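Local coordinates for protein alpha-galactosidase (Lactobacillus brevis, PDB 3MI6) that probably hydrolyses terminal, non-reducing alpha-D-galactose residues from alpha-D-galactosides, as a member of glycosyl hydrolase family 36, at residues Tyr459-Lys462 with Leu463-Met467. Residues are numbered along the deposited sequence; the frame is centred on the assembly and turned at random.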
loop_
_atom_site.group_PDB
_atom_site.type_symbol
_atom_site.label_atom_id
_atom_site.label_comp_id
_atom_site.label_asym_id
_atom_site.label_seq_id
_atom_site.Cartn_x
_atom_site.Cartn_y
_atom_site.Cartn_z
ATOM N N TYR D 459 -36.647 33.325 27.962
ATOM C CA TYR D 459 -35.885 34.541 28.191
ATOM C C TYR D 459 -35.080 34.912 26.957
ATOM O O TYR D 459 -34.953 36.092 26.615
ATOM C CB TYR D 459 -34.962 34.369 29.403
ATOM C CG TYR D 459 -34.008 35.518 29.637
ATOM C CD1 TYR D 459 -34.423 36.677 30.290
ATOM C CD2 TYR D 459 -32.692 35.441 29.220
ATOM C CE1 TYR D 459 -33.541 37.742 30.509
ATOM C CE2 TYR D 459 -31.811 36.487 29.431
ATOM C CZ TYR D 459 -32.238 37.635 30.078
ATOM O OH TYR D 459 -31.351 38.667 30.278
ATOM N N LEU D 460 -34.537 33.898 26.287
ATOM C CA LEU D 460 -33.711 34.144 25.120
ATOM C C LEU D 460 -34.580 34.505 23.925
ATOM O O LEU D 460 -34.276 35.454 23.198
ATOM C CB LEU D 460 -32.825 32.940 24.815
ATOM C CG LEU D 460 -31.760 32.690 25.880
ATOM C CD1 LEU D 460 -31.001 31.410 25.588
ATOM C CD2 LEU D 460 -30.821 33.862 25.981
ATOM N N PHE D 461 -35.668 33.762 23.732
ATOM C CA PHE D 461 -36.589 34.083 22.656
ATOM C C PHE D 461 -37.081 35.519 22.765
ATOM O O PHE D 461 -37.116 36.244 21.782
ATOM C CB PHE D 461 -37.784 33.144 22.623
ATOM C CG PHE D 461 -38.862 33.602 21.685
ATOM C CD1 PHE D 461 -38.842 33.228 20.351
ATOM C CD2 PHE D 461 -39.873 34.432 22.126
ATOM C CE1 PHE D 461 -39.823 33.656 19.483
ATOM C CE2 PHE D 461 -40.852 34.864 21.269
ATOM C CZ PHE D 461 -40.830 34.480 19.946
ATOM N N LYS D 462 -37.474 35.928 23.965
ATOM C CA LYS D 462 -37.965 37.284 24.158
ATOM C C LYS D 462 -36.900 38.329 23.829
ATOM O O LYS D 462 -37.185 39.301 23.138
ATOM C CB LYS D 462 -38.502 37.487 25.578
ATOM C CG LYS D 462 -38.794 38.954 25.894
ATOM C CD LYS D 462 -39.372 39.160 27.281
ATOM C CE LYS D 462 -39.290 40.632 27.683
ATOM N NZ LYS D 462 -39.531 40.830 29.141
ATOM N N LEU D 463 -35.678 38.121 24.318
ATOM C CA LEU D 463 -34.572 39.048 24.082
ATOM C C LEU D 463 -34.158 39.189 22.612
ATOM O O LEU D 463 -33.802 40.279 22.147
ATOM C CB LEU D 463 -33.361 38.657 24.924
ATOM C CG LEU D 463 -33.134 39.690 26.026
ATOM C CD1 LEU D 463 -31.935 39.361 26.899
ATOM C CD2 LEU D 463 -32.974 41.052 25.378
HETATM N N MSE D 464 -34.206 38.084 21.878
HETATM C CA MSE D 464 -33.786 38.103 20.484
HETATM C C MSE D 464 -34.844 38.683 19.546
HETATM O O MSE D 464 -34.517 39.467 18.649
HETATM C CB MSE D 464 -33.346 36.718 20.038
HETATM C CG MSE D 464 -32.023 36.331 20.634
HETATM SE SE MSE D 464 -31.333 34.648 19.938
HETATM C CE MSE D 464 -31.187 33.698 21.609
ATOM N N SER D 465 -36.105 38.309 19.762
ATOM C CA SER D 465 -37.202 38.843 18.961
ATOM C C SER D 465 -37.341 40.342 19.185
ATOM O O SER D 465 -37.668 41.085 18.266
ATOM C CB SER D 465 -38.508 38.112 19.258
ATOM O OG SER D 465 -38.696 37.984 20.648
ATOM N N GLN D 466 -37.066 40.792 20.399
ATOM C CA GLN D 466 -37.110 42.218 20.672
ATOM C C GLN D 466 -36.080 42.942 19.827
ATOM O O GLN D 466 -36.277 44.097 19.451
ATOM C CB GLN D 466 -36.878 42.506 22.154
ATOM C CG GLN D 466 -38.037 42.093 23.037
ATOM C CD GLN D 466 -37.869 42.535 24.474
ATOM O OE1 GLN D 466 -36.781 42.945 24.895
ATOM N NE2 GLN D 466 -38.951 42.448 25.243
HETATM N N MSE D 467 -34.986 42.247 19.520
HETATM C CA MSE D 467 -33.892 42.825 18.750
HETATM C C MSE D 467 -34.140 42.754 17.238
HETATM O O MSE D 467 -33.723 43.639 16.481
HETATM C CB MSE D 467 -32.580 42.137 19.109
HETATM C CG MSE D 467 -31.346 42.898 18.644
HETATM SE SE MSE D 467 -31.116 44.654 19.491
HETATM C CE MSE D 467 -31.432 44.115 21.343
#
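Leu-463 lies beside Tyr-459, one turn further along helix 454-471, which leads into strand 475-478 of the parallel eight-stranded (beta/alpha) barrel. The amide of Leu-463 binds Tyr-459 O, one of four successive i to i+4 bonds between 459-462 and 463-467, and its methyl CD1 rests 3.6 Å from Tyr-459 CZ, approaching the ring obliquely. Leucine suits this place because its branch reaches the hydroxyl end of the phenol; the Tyr-459 ring also meets Trp-431 edge-to-face.

The N of Met-464, a selenomethionine, sits nearly in line with the C=O of Leu-460, its N-H making an angle of 153° at the hydrogen. Bent at chi3 (-122°), its long, flexible chain folds back to put CE 3.7 Å from Leu-460 CB. Both side chains also touch Leu-511 of helix 500-518, and Met-464 reaches inward to Phe-413 of strand 408-413, so apolar chains suit these two buried positions.

Ser-465 turns polar atoms onto its own helix: OG sits between the backbone N and the carbonyl carbon (chi1 47°), which turns it back to donate to Phe-461 O at 2.6 Å, while the backbone N of Ser-465 reaches that oxygen from the opposite face of the carbonyl plane. The same OG sits over one face of the Phe-461 ring, offset toward its rim, and the ring makes a cation-pi contact with Arg-514. Replacing the serine by an alanine removes OG, and would probably cost Phe-461 O its second donor and leave the ring face less well covered.

Gln-466 and Lys-462 suit the exposed side, polar at their ends and aliphatic along their stems. The N-H of Gln-466 binds Lys-462 O, and the extended amide arm crosses the lysine chain, with Gln-466 NE2 3.6 Å from Lys-462 CG.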